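Local coordinates for protein phenylacetaldehyde dehydrogenase (Burkholderia cenocepacia, PDB 4O5H) that probably oxidises phenylacetaldehyde to phenylacetate with NAD+ as electron acceptor, as a member of the aldehyde dehydrogenase family, at residues E111-E116 with M125-L130; A191-A196 with G489-R494; I372-G377 with A407-R412; R68-A73 with G245-R250; A444-N449 with H455-R460. All coordinates share one frame; numbering follows the deposited sequence.

Interaction 1. Residues E111-E116 with M125-L130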
# COMPACT_ATOMS: atom_id res chain seq x y z
N GLU A 111 32.00 -13.26 -12.51
CA GLU A 111 32.54 -12.52 -11.38
C GLU A 111 31.46 -12.22 -10.33
O GLU A 111 31.65 -12.41 -9.15
CB GLU A 111 33.14 -11.18 -11.86
CG GLU A 111 33.67 -10.35 -10.72
CD GLU A 111 34.03 -8.94 -11.14
OE1 GLU A 111 33.91 -8.61 -12.36
OE2 GLU A 111 34.37 -8.17 -10.24
N LEU A 112 30.31 -11.74 -10.78
CA LEU A 112 29.21 -11.48 -9.85
C LEU A 112 28.76 -12.71 -9.12
O LEU A 112 28.47 -12.66 -7.92
CB LEU A 112 28.02 -10.86 -10.60
CG LEU A 112 28.24 -9.37 -11.03
CD1 LEU A 112 27.20 -8.93 -12.05
CD2 LEU A 112 28.18 -8.49 -9.82
N ALA A 113 28.74 -13.84 -9.82
CA ALA A 113 28.38 -15.12 -9.20
C ALA A 113 29.39 -15.55 -8.15
O ALA A 113 29.02 -16.01 -7.09
CB ALA A 113 28.23 -16.21 -10.24
N GLU A 114 30.67 -15.39 -8.45
CA GLU A 114 31.72 -15.73 -7.47
C GLU A 114 31.62 -14.83 -6.21
O GLU A 114 31.71 -15.31 -5.09
CB GLU A 114 33.12 -15.60 -8.12
CG GLU A 114 33.35 -16.68 -9.18
CD GLU A 114 34.70 -16.66 -9.85
OE1 GLU A 114 35.51 -15.72 -9.63
OE2 GLU A 114 34.95 -17.62 -10.63
N ILE A 115 31.42 -13.54 -6.43
CA ILE A 115 31.30 -12.63 -5.31
C ILE A 115 30.12 -13.08 -4.48
O ILE A 115 30.19 -13.15 -3.24
CB ILE A 115 31.08 -11.16 -5.80
CG1 ILE A 115 32.33 -10.65 -6.46
CG2 ILE A 115 30.66 -10.26 -4.65
CD1 ILE A 115 32.15 -9.39 -7.27
N GLU A 116 29.00 -13.35 -5.14
CA GLU A 116 27.80 -13.72 -4.42
C GLU A 116 27.98 -15.03 -3.66
O GLU A 116 27.55 -15.16 -2.50
CB GLU A 116 26.62 -13.85 -5.38
CG GLU A 116 25.28 -13.83 -4.69
CD GLU A 116 24.77 -12.42 -4.44
OE1 GLU A 116 25.53 -11.59 -3.88
OE2 GLU A 116 23.63 -12.15 -4.84
N MET A 125 27.30 -22.02 -9.14
CA MET A 125 26.59 -22.36 -10.38
C MET A 125 25.15 -21.84 -10.35
O MET A 125 24.60 -21.49 -11.38
CB MET A 125 26.64 -23.86 -10.66
CG MET A 125 28.02 -24.41 -11.08
SD MET A 125 28.04 -26.23 -11.31
CE MET A 125 26.51 -26.42 -12.29
N VAL A 126 24.52 -21.86 -9.18
CA VAL A 126 23.16 -21.41 -9.05
C VAL A 126 23.13 -19.91 -9.05
O VAL A 126 22.28 -19.31 -9.71
CB VAL A 126 22.49 -21.97 -7.77
CG1 VAL A 126 21.08 -21.47 -7.64
CG2 VAL A 126 22.46 -23.51 -7.77
N ALA A 127 24.06 -19.28 -8.33
CA ALA A 127 24.21 -17.82 -8.37
C ALA A 127 24.34 -17.32 -9.81
O ALA A 127 23.78 -16.32 -10.17
CB ALA A 127 25.41 -17.37 -7.55
N GLN A 128 25.11 -18.03 -10.64
CA GLN A 128 25.34 -17.59 -12.01
C GLN A 128 24.12 -17.80 -12.90
O GLN A 128 23.67 -16.85 -13.57
CB GLN A 128 26.54 -18.32 -12.59
CG GLN A 128 27.03 -17.70 -13.87
CD GLN A 128 28.37 -18.26 -14.33
OE1 GLN A 128 29.01 -19.07 -13.66
NE2 GLN A 128 28.80 -17.81 -15.49
N GLY A 129 23.55 -19.02 -12.84
CA GLY A 129 22.45 -19.37 -13.71
C GLY A 129 21.08 -18.86 -13.31
O GLY A 129 20.18 -18.73 -14.13
N LEU A 130 20.89 -18.61 -12.02
CA LEU A 130 19.63 -18.03 -11.55
C LEU A 130 19.79 -16.55 -11.12
O LEU A 130 19.27 -15.68 -11.79
CB LEU A 130 19.04 -18.82 -10.43
CG LEU A 130 17.71 -18.23 -9.96
CD1 LEU A 130 16.59 -18.58 -10.93
CD2 LEU A 130 17.30 -18.76 -8.61
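Ala113 and Ala127 meet in a small-residue crossing between two consecutive helices, 109-120 and 124-145, buried in the body of the subunit. It illustrates how small side chains let helices approach closely: the axes of the two short segments come within 8.2 Å, with their N-to-C directions 135° apart, and the CA atoms of Ala113 and Gln128 lie 4.8 Å from each other. Ala113 CB lies at the centre. It presses on Gln128 CB at 3.6 Å, and Ala127 CB is also 4.1 Å from Ala113 CB and 3.9 Å from Ala113 O. One turn on, Glu116 CB adds a lighter touch on Ala127 CB at 4.3 Å. Gln128 sends CG anti to its own N (chi1 -167°), and the chain then runs out extended, so that only its CB and CG brush Ala113 while its OE1 reaches Arg110, which precedes the first segment. The carboxylate of Glu116 likewise looks elsewhere, taking hydrogen bonds from Ser216 and the backbone N of Leu188. No hydrogen bond spans the two segments; the crossing therefore depends on methyl and methylene contacts, with the polar ends paired outside it.

Interaction 2. Residues A191-A196 with G489-R494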
# COMPACT_ATOMS: atom_id res chain seq x y z
N ALA A 191 18.34 -6.67 -4.95
CA ALA A 191 18.74 -5.30 -5.28
C ALA A 191 18.13 -4.92 -6.62
O ALA A 191 17.60 -3.80 -6.79
CB ALA A 191 20.26 -5.17 -5.32
N ALA A 192 18.23 -5.82 -7.58
CA ALA A 192 17.66 -5.57 -8.90
C ALA A 192 16.15 -5.40 -8.83
O ALA A 192 15.59 -4.49 -9.46
CB ALA A 192 18.02 -6.69 -9.85
N TRP A 193 15.48 -6.27 -8.08
CA TRP A 193 14.04 -6.16 -7.96
C TRP A 193 13.60 -4.79 -7.42
O TRP A 193 12.56 -4.31 -7.83
CB TRP A 193 13.48 -7.21 -7.05
CG TRP A 193 13.47 -8.55 -7.62
CD1 TRP A 193 13.99 -8.96 -8.80
CD2 TRP A 193 12.94 -9.68 -7.00
NE1 TRP A 193 13.81 -10.30 -8.95
CE2 TRP A 193 13.15 -10.76 -7.86
CE3 TRP A 193 12.22 -9.88 -5.81
CZ2 TRP A 193 12.70 -12.05 -7.56
CZ3 TRP A 193 11.76 -11.15 -5.51
CH2 TRP A 193 12.03 -12.23 -6.38
N LYS A 194 14.36 -4.20 -6.53
CA LYS A 194 13.97 -2.89 -5.96
C LYS A 194 14.42 -1.75 -6.84
O LYS A 194 13.75 -0.74 -6.93
CB LYS A 194 14.63 -2.65 -4.61
CG LYS A 194 14.42 -3.71 -3.55
CD LYS A 194 13.01 -3.85 -3.11
CE LYS A 194 12.94 -4.52 -1.75
NZ LYS A 194 11.69 -5.31 -1.69
N ILE A 195 15.60 -1.85 -7.41
CA ILE A 195 16.16 -0.72 -8.16
C ILE A 195 15.53 -0.60 -9.56
O ILE A 195 15.26 0.50 -10.00
CB ILE A 195 17.70 -0.86 -8.28
CG1 ILE A 195 18.36 -0.72 -6.91
CG2 ILE A 195 18.29 0.17 -9.24
CD1 ILE A 195 19.83 -1.10 -6.92
N ALA A 196 15.32 -1.73 -10.24
CA ALA A 196 14.92 -1.67 -11.65
C ALA A 196 13.59 -0.92 -11.88
O ALA A 196 13.52 -0.05 -12.73
CB ALA A 196 14.93 -3.02 -12.31
N GLY A 489 1.70 -5.30 -1.16
CA GLY A 489 2.49 -4.80 -2.29
C GLY A 489 3.02 -5.97 -3.09
O GLY A 489 3.05 -7.09 -2.62
N ARG A 490 3.45 -5.68 -4.32
CA ARG A 490 3.93 -6.68 -5.26
C ARG A 490 5.26 -6.28 -5.89
O ARG A 490 5.53 -5.07 -6.12
CB ARG A 490 2.91 -6.93 -6.33
CG ARG A 490 1.61 -7.56 -5.84
CD ARG A 490 1.81 -8.97 -5.26
NE ARG A 490 0.59 -9.61 -4.77
CZ ARG A 490 0.17 -9.62 -3.50
NH1 ARG A 490 0.83 -9.01 -2.52
NH2 ARG A 490 -0.95 -10.25 -3.19
N GLU A 491 6.13 -7.28 -6.06
CA GLU A 491 7.35 -7.14 -6.83
C GLU A 491 7.07 -7.66 -8.22
O GLU A 491 6.23 -8.52 -8.38
CB GLU A 491 8.46 -8.00 -6.25
CG GLU A 491 8.88 -7.70 -4.80
CD GLU A 491 9.90 -6.60 -4.66
OE1 GLU A 491 9.89 -5.66 -5.51
OE2 GLU A 491 10.69 -6.65 -3.68
N LEU A 492 7.83 -7.18 -9.20
CA LEU A 492 7.83 -7.70 -10.59
C LEU A 492 6.56 -7.42 -11.36
O LEU A 492 5.54 -7.00 -10.83
CB LEU A 492 8.19 -9.18 -10.61
CG LEU A 492 9.51 -9.56 -9.92
CD1 LEU A 492 9.72 -11.07 -9.96
CD2 LEU A 492 10.66 -8.89 -10.63
N GLY A 493 6.64 -7.66 -12.67
CA GLY A 493 5.49 -7.48 -13.55
C GLY A 493 5.09 -6.05 -13.79
O GLY A 493 5.75 -5.10 -13.35
N ARG A 494 3.98 -5.90 -14.47
CA ARG A 494 3.33 -4.61 -14.60
C ARG A 494 2.96 -4.04 -13.24
O ARG A 494 3.01 -2.82 -13.03
CB ARG A 494 2.06 -4.75 -15.45
CG ARG A 494 1.41 -3.44 -15.79
CD ARG A 494 0.62 -3.62 -17.07
NE ARG A 494 -0.36 -4.68 -16.91
CZ ARG A 494 -1.55 -4.50 -16.35
NH1 ARG A 494 -1.92 -3.30 -15.90
NH2 ARG A 494 -2.41 -5.53 -16.27
O HOH W 1 10.21 -5.81 -8.37
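The loop leading into helix 493-499 closes onto helix 187-201 through Glu491 and Leu492, which take hold of Lys194 and Trp193. The central grip is a salt bridge, Lys194 NZ to Glu491 OE2 at 2.6 Å. The lysine leaves its helix pointing away from the loop and comes back by bending at chi2 (-65°) and again at chi4; its nitrogen then meets the syn side of the carboxylate, 25° out of that plane. Thr260 accepts a further hydrogen bond from the same nitrogen. In relatives, the matching lysine and glutamate are thought to relay protons from the general-base glutamate, which is probably Glu283 here; its carboxylate comes close to that of Glu491 and forms a long, weak ion pair with Lys194. The other carboxylate oxygen is held by a water that donates to Glu491 OE1 at 2.9 Å and to Trp193 O at 2.8 Å, while accepting from Leu492 N. On the apolar side, Leu492 CD2 sits over the five-membered ring of Trp193, 3.9 Å from the centroid and 15° off the normal, a CH-pi contact. Leu492 CD1 covers the benzene side, 3.9 Å from Trp193 CZ2, and Glu491 CG approaches Trp193 CE3 at 4.1 Å.

Interaction 3. Residues I372-G377 with A407-R412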
# COMPACT_ATOMS: atom_id res chain seq x y z
N ILE A 372 15.22 -26.68 15.25
CA ILE A 372 15.28 -28.14 15.16
C ILE A 372 15.22 -28.78 16.56
O ILE A 372 14.44 -29.71 16.79
CB ILE A 372 16.55 -28.63 14.44
CG1 ILE A 372 16.51 -28.19 12.97
CG2 ILE A 372 16.65 -30.16 14.55
CD1 ILE A 372 17.84 -28.37 12.24
N ASP A 373 16.03 -28.27 17.48
CA ASP A 373 16.06 -28.75 18.88
C ASP A 373 14.68 -28.62 19.52
O ASP A 373 14.20 -29.53 20.20
CB ASP A 373 17.11 -28.01 19.70
CG ASP A 373 18.53 -28.34 19.25
OD1 ASP A 373 18.76 -29.27 18.44
OD2 ASP A 373 19.46 -27.69 19.74
N SER A 374 14.04 -27.49 19.28
CA SER A 374 12.70 -27.25 19.75
C SER A 374 11.70 -28.34 19.25
O SER A 374 10.87 -28.80 20.02
CB SER A 374 12.29 -25.84 19.32
OG SER A 374 10.96 -25.76 18.94
N GLY A 375 11.79 -28.71 17.98
CA GLY A 375 10.97 -29.76 17.39
C GLY A 375 11.16 -31.08 18.10
O GLY A 375 10.17 -31.74 18.48
N PHE A 376 12.43 -31.46 18.32
CA PHE A 376 12.74 -32.69 19.06
C PHE A 376 12.14 -32.63 20.45
O PHE A 376 11.48 -33.57 20.89
CB PHE A 376 14.25 -32.93 19.19
CG PHE A 376 14.95 -33.21 17.89
CD1 PHE A 376 14.36 -34.00 16.90
CD2 PHE A 376 16.24 -32.72 17.65
CE1 PHE A 376 15.01 -34.27 15.72
CE2 PHE A 376 16.90 -33.00 16.47
CZ PHE A 376 16.28 -33.76 15.50
N GLY A 377 12.32 -31.51 21.12
CA GLY A 377 11.75 -31.29 22.44
C GLY A 377 10.24 -31.46 22.49
O GLY A 377 9.70 -31.83 23.52
N ALA A 407 0.44 -27.53 16.39
CA ALA A 407 0.78 -26.76 17.58
C ALA A 407 2.27 -26.52 17.77
O ALA A 407 2.66 -25.70 18.59
CB ALA A 407 0.21 -27.47 18.83
N MET A 408 3.12 -27.26 17.09
CA MET A 408 4.56 -27.17 17.40
C MET A 408 5.18 -25.92 16.82
O MET A 408 4.80 -25.47 15.74
CB MET A 408 5.29 -28.37 16.81
CG MET A 408 4.90 -29.69 17.43
SD MET A 408 5.91 -31.00 16.74
CE MET A 408 5.20 -32.41 17.60
N ARG A 409 6.19 -25.40 17.50
CA ARG A 409 6.91 -24.18 17.01
C ARG A 409 7.49 -24.34 15.61
O ARG A 409 7.37 -23.43 14.81
CB ARG A 409 8.03 -23.79 17.94
CG ARG A 409 7.56 -23.47 19.34
CD ARG A 409 8.68 -22.87 20.16
NE ARG A 409 9.15 -21.66 19.50
CZ ARG A 409 10.34 -21.12 19.67
NH1 ARG A 409 11.20 -21.65 20.52
NH2 ARG A 409 10.67 -20.02 18.99
N VAL A 410 8.06 -25.51 15.32
CA VAL A 410 8.61 -25.77 13.98
C VAL A 410 7.58 -25.73 12.87
O VAL A 410 7.93 -25.46 11.74
CB VAL A 410 9.37 -27.11 13.86
CG1 VAL A 410 10.71 -27.03 14.56
CG2 VAL A 410 8.54 -28.29 14.37
N VAL A 411 6.33 -26.02 13.20
CA VAL A 411 5.27 -25.89 12.21
C VAL A 411 4.74 -24.46 12.13
O VAL A 411 4.38 -24.02 11.02
CB VAL A 411 4.12 -26.89 12.46
CG1 VAL A 411 3.03 -26.78 11.42
CG2 VAL A 411 4.64 -28.34 12.51
N ARG A 412 4.63 -23.77 13.25
CA ARG A 412 4.01 -22.45 13.27
C ARG A 412 4.93 -21.33 12.83
O ARG A 412 4.49 -20.37 12.19
CB ARG A 412 3.51 -22.13 14.66
CG ARG A 412 2.47 -23.18 15.00
CD ARG A 412 1.20 -22.64 15.63
NE ARG A 412 0.54 -21.67 14.75
CZ ARG A 412 -0.51 -21.93 13.96
NH1 ARG A 412 -1.06 -23.14 13.93
NH2 ARG A 412 -1.01 -20.96 13.21
O HOH W 2 8.91 -27.21 17.65
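Arg409, in the first turn of the short helix 409-412, lays its aliphatic stem along the hydroxyl of Ser374 on helix 362-378. Arg409 CB comes first, 3.7 Å from Ser374 OG; CG follows at 4.1 Å from that same oxygen, and CD draws in again to 3.9 Å. Beyond CD the chain bends (chi3 59°), and NH2 of the guanidinium forms a salt bridge with Glu413, just after the helix. The side chain thus offers methylenes to the serine and keeps its charge for a residue four positions on, with Tyr371 packing against it as well. Ser374 OG finds a polar partner in a water 2.8 Å away, and Val410 N donates to this water at 3.0 Å, making a one-water bridge between the helices at an N-H of the first helical turn. Deeper in, Val410 turns both methyls to the bare backbone of Gly375, with Val410 CG1 and CG2 lying 3.9 and 4.1 Å from Gly375 CA. The contact is therefore mixed in character: a glycine-valine fit on the buried side, and on the outer side a hydroxyl and a backbone N-H that share one water in place of a direct bond.

Interaction 4. Residues R68-A73 with G245-R250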
# COMPACT_ATOMS: atom_id res chain seq x y z
N ARG A 68 24.16 9.80 9.88
CA ARG A 68 24.75 10.93 9.13
C ARG A 68 24.96 10.52 7.69
O ARG A 68 24.65 11.26 6.77
CB ARG A 68 26.12 11.34 9.69
CG ARG A 68 26.13 11.88 11.09
CD ARG A 68 27.57 12.07 11.61
NE ARG A 68 28.20 10.81 11.99
CZ ARG A 68 29.42 10.70 12.48
NH1 ARG A 68 30.21 11.76 12.65
NH2 ARG A 68 29.89 9.50 12.82
N ASP A 69 25.52 9.33 7.49
CA ASP A 69 25.81 8.86 6.14
C ASP A 69 24.51 8.62 5.36
O ASP A 69 24.40 8.93 4.17
CB ASP A 69 26.69 7.59 6.17
CG ASP A 69 27.92 7.76 7.06
OD1 ASP A 69 28.77 8.64 6.77
OD2 ASP A 69 28.01 7.05 8.06
N VAL A 70 23.54 8.04 6.03
CA VAL A 70 22.24 7.76 5.39
C VAL A 70 21.57 9.08 4.98
O VAL A 70 21.08 9.19 3.87
CB VAL A 70 21.31 6.96 6.29
CG1 VAL A 70 19.91 6.86 5.68
CG2 VAL A 70 21.87 5.57 6.52
N GLN A 71 21.58 10.05 5.88
CA GLN A 71 21.05 11.39 5.55
C GLN A 71 21.74 12.01 4.35
O GLN A 71 21.08 12.61 3.52
CB GLN A 71 21.16 12.32 6.74
CG GLN A 71 20.11 11.98 7.80
CD GLN A 71 20.39 12.62 9.12
OE1 GLN A 71 21.43 13.23 9.34
NE2 GLN A 71 19.46 12.48 10.02
N GLN A 72 23.05 11.85 4.22
CA GLN A 72 23.76 12.34 3.01
C GLN A 72 23.30 11.65 1.74
O GLN A 72 23.19 12.28 0.69
CB GLN A 72 25.27 12.20 3.13
CG GLN A 72 25.82 13.08 4.22
CD GLN A 72 25.76 14.56 3.91
OE1 GLN A 72 25.66 14.99 2.74
NE2 GLN A 72 25.73 15.36 4.94
N ALA A 73 23.12 10.35 1.80
CA ALA A 73 22.63 9.59 0.65
C ALA A 73 21.21 10.02 0.22
O ALA A 73 20.93 10.14 -0.97
CB ALA A 73 22.65 8.09 0.95
N GLY A 245 19.67 0.99 8.44
CA GLY A 245 18.33 0.65 7.95
C GLY A 245 17.23 1.47 8.60
O GLY A 245 16.34 2.02 7.92
N ALA A 246 17.31 1.57 9.92
CA ALA A 246 16.29 2.26 10.65
C ALA A 246 16.31 3.72 10.27
O ALA A 246 15.25 4.33 10.09
CB ALA A 246 16.55 2.10 12.15
N ALA A 247 17.50 4.29 10.14
CA ALA A 247 17.62 5.69 9.79
C ALA A 247 17.01 5.99 8.41
O ALA A 247 16.37 7.03 8.22
CB ALA A 247 19.06 6.12 9.81
N LEU A 248 17.19 5.08 7.48
CA LEU A 248 16.61 5.25 6.17
C LEU A 248 15.07 5.26 6.26
O LEU A 248 14.41 6.15 5.73
CB LEU A 248 17.09 4.14 5.24
CG LEU A 248 16.55 4.19 3.80
CD1 LEU A 248 16.81 5.57 3.18
CD2 LEU A 248 17.20 3.07 2.99
N SER A 249 14.52 4.31 7.00
CA SER A 249 13.06 4.20 7.16
C SER A 249 12.40 5.42 7.77
O SER A 249 11.25 5.74 7.41
CB SER A 249 12.66 2.94 7.95
OG SER A 249 12.98 3.05 9.34
N ARG A 250 13.10 6.13 8.66
CA ARG A 250 12.55 7.29 9.37
C ARG A 250 12.75 8.61 8.64
O ARG A 250 12.27 9.65 9.10
CB ARG A 250 13.24 7.47 10.73
CG ARG A 250 13.15 6.35 11.72
CD ARG A 250 13.66 6.85 13.10
NE ARG A 250 15.06 7.31 13.03
CZ ARG A 250 16.13 6.54 13.27
NH1 ARG A 250 15.97 5.26 13.58
NH2 ARG A 250 17.36 7.03 13.17
O HOH W 3 17.33 9.87 9.72
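Val70 and Leu248 form the tight part of the contact between helices 67-82 and 241-250. One methyl does most of the work. Val70 CG1, set anti to the valine N (chi1 172°), is directed at the backbone of the second helix, 3.7 Å from both Leu248 CA and Leu248 N. Val70 CG1 also touches Leu248 CB at 3.9 Å and, more distantly, Ala247 C at 4.1 Å. Beside it, Val70 CB and Ala247 CB stand 4.3 Å apart. The valine thus settles on the backbone of the second helix next to Ala247, and no hydrogen bond joins the two segments directly. At the adjacent Gln71, the packing gives way to water: a molecule between Gln71 NE2 and Ala247 O is 3.4 Å from each, and both bonds are weak. On this exposed side Arg250 reaches back to the start of the first helix in a salt bridge with Glu67. The buried side rests on strand 204-208, where Leu248 and Ala73 both touch Val206. Ser249, on the far flank of its helix, packs against Ile269 and Ala272 of helix 263-275.

Interaction 5. Residues A444-N449 with H455-R460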
# COMPACT_ATOMS: atom_id res chain seq x y z
N ALA A 444 2.51 -20.95 -1.94
CA ALA A 444 2.00 -22.29 -1.75
C ALA A 444 2.14 -23.07 -3.04
O ALA A 444 2.19 -22.46 -4.10
CB ALA A 444 0.54 -22.22 -1.40
N SER A 445 2.20 -24.41 -2.96
CA SER A 445 2.09 -25.20 -4.18
C SER A 445 1.17 -26.41 -4.03
O SER A 445 0.93 -26.91 -2.93
CB SER A 445 3.47 -25.62 -4.72
OG SER A 445 4.17 -26.48 -3.80
N ILE A 446 0.69 -26.85 -5.18
CA ILE A 446 -0.16 -28.00 -5.34
C ILE A 446 0.51 -28.92 -6.35
O ILE A 446 0.94 -28.45 -7.42
CB ILE A 446 -1.51 -27.57 -5.91
CG1 ILE A 446 -2.19 -26.55 -5.01
CG2 ILE A 446 -2.38 -28.78 -6.09
CD1 ILE A 446 -3.31 -25.81 -5.72
N TRP A 447 0.59 -30.21 -6.04
CA TRP A 447 1.23 -31.20 -6.89
C TRP A 447 0.14 -32.19 -7.30
O TRP A 447 -0.33 -32.94 -6.45
CB TRP A 447 2.43 -31.89 -6.16
CG TRP A 447 3.48 -30.85 -5.96
CD1 TRP A 447 3.45 -29.82 -5.09
CD2 TRP A 447 4.68 -30.67 -6.74
NE1 TRP A 447 4.56 -29.03 -5.23
CE2 TRP A 447 5.32 -29.53 -6.25
CE3 TRP A 447 5.26 -31.40 -7.79
CZ2 TRP A 447 6.52 -29.05 -6.79
CZ3 TRP A 447 6.43 -30.93 -8.31
CH2 TRP A 447 7.06 -29.76 -7.80
N SER A 448 -0.21 -32.19 -8.60
CA SER A 448 -1.30 -32.97 -9.16
C SER A 448 -1.38 -32.75 -10.67
O SER A 448 -0.76 -31.80 -11.19
CB SER A 448 -2.63 -32.51 -8.56
OG SER A 448 -3.71 -33.30 -9.02
N ASN A 449 -2.07 -33.63 -11.35
CA ASN A 449 -2.38 -33.48 -12.78
C ASN A 449 -3.92 -33.52 -12.98
O ASN A 449 -4.40 -33.59 -14.10
CB ASN A 449 -1.70 -34.57 -13.61
CG ASN A 449 -1.76 -34.30 -15.11
OD1 ASN A 449 -1.46 -33.21 -15.57
ND2 ASN A 449 -2.21 -35.30 -15.88
N HIS A 455 -8.22 -26.70 -9.94
CA HIS A 455 -8.99 -25.47 -10.07
C HIS A 455 -9.96 -25.22 -8.92
O HIS A 455 -10.27 -24.08 -8.64
CB HIS A 455 -9.66 -25.36 -11.44
CG HIS A 455 -8.73 -24.79 -12.47
ND1 HIS A 455 -8.41 -23.44 -12.50
CD2 HIS A 455 -7.97 -25.38 -13.42
CE1 HIS A 455 -7.50 -23.24 -13.44
NE2 HIS A 455 -7.22 -24.39 -14.02
N LYS A 456 -10.36 -26.25 -8.22
CA LYS A 456 -11.15 -26.09 -7.01
C LYS A 456 -10.28 -25.62 -5.85
O LYS A 456 -10.75 -24.95 -4.95
CB LYS A 456 -11.86 -27.41 -6.66
CG LYS A 456 -13.01 -27.73 -7.58
CD LYS A 456 -13.51 -29.16 -7.34
CE LYS A 456 -14.64 -29.50 -8.28
NZ LYS A 456 -15.90 -28.99 -7.70
N LEU A 457 -9.01 -25.99 -5.87
CA LEU A 457 -8.10 -25.71 -4.76
C LEU A 457 -7.45 -24.33 -4.83
O LEU A 457 -7.32 -23.69 -3.81
CB LEU A 457 -6.95 -26.72 -4.74
CG LEU A 457 -6.17 -27.14 -3.51
CD1 LEU A 457 -7.08 -27.04 -2.32
CD2 LEU A 457 -5.47 -28.53 -3.61
N VAL A 458 -7.04 -23.92 -6.03
CA VAL A 458 -6.32 -22.67 -6.20
C VAL A 458 -7.03 -21.50 -5.52
O VAL A 458 -6.41 -20.75 -4.80
CB VAL A 458 -6.03 -22.37 -7.69
CG1 VAL A 458 -5.60 -20.92 -7.87
CG2 VAL A 458 -4.92 -23.29 -8.19
N PRO A 459 -8.35 -21.37 -5.70
CA PRO A 459 -9.04 -20.21 -5.06
C PRO A 459 -9.10 -20.28 -3.55
O PRO A 459 -9.28 -19.25 -2.93
CB PRO A 459 -10.47 -20.31 -5.58
CG PRO A 459 -10.34 -21.04 -6.86
CD PRO A 459 -9.24 -22.06 -6.62
N ARG A 460 -8.93 -21.45 -2.98
CA ARG A 460 -9.11 -21.66 -1.53
C ARG A 460 -7.87 -21.43 -0.69
O ARG A 460 -7.95 -21.32 0.54
CB ARG A 460 -9.61 -23.08 -1.29
CG ARG A 460 -10.91 -23.40 -1.96
CD ARG A 460 -11.34 -24.86 -1.72
NE ARG A 460 -11.82 -25.05 -0.36
CZ ARG A 460 -12.05 -26.21 0.23
NH1 ARG A 460 -11.85 -27.36 -0.40
NH2 ARG A 460 -12.49 -26.21 1.47
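Ile446 joins strand 443-447 to Leu457 and Val458 of segment 455-460, inside a beta-alpha-beta crossover. Read along the strand, Ala444 comes first, its backbone paired with Trp467 of strand 465-468. Ser445 then turns its hydroxyl to the opposite face from the helix, where it bonds to His471. Next, Ile446 faces the helix. Ile446 CD1 is the focal atom, 3.9 Å from Leu457 CG and equally 3.9 Å from Val458 CG2, so it settles between the two side chains. Ile446 and Leu457 run past each other in opposite directions, which brings Ile446 CG2 within 4.0 Å of Leu457 CD2. Trp447 returns to the other face, its NE1 donating to Ser445 OG at 2.9 Å, with the oxygen near the plane of the indole. Past the strand, Ser448 and Asn449 begin the turn into the helix, and both bond to Asp295. The helix thus lies over one face of the seven-stranded sheet, with strand 443-447 running between 288-292 and 465-468. Leu457 also packs on Val428 and Val432 of helix 428-436, while Val458 O takes a hydrogen bond from Lys504 of the second subunit and Val458 itself packs on Val506 of that subunit.

In the fold
Four of the five contacts belong to one or other of two sheets; interaction 1 joins helices 109-120 and 124-145. Interactions 2 and 4, centres about 21 Å apart, involve helices that pack on the larger mixed sheet, consistent with the nucleotide-binding half of an aldehyde dehydrogenase; their segments alternate along the chain. Interactions 3 and 5, about 27 Å apart, belong to the seven-stranded sheet and lie in the loop closed by interaction 2. Interaction 1 lies within the chain loop closed by interaction 4, its helix 109-120 also carrying the sodium ligand Asp119. Interactions 4 and 5, about 43 Å apart, lie across the chain's centre. Interactions 1, 2 and 5 lie next to the interface with the second subunit.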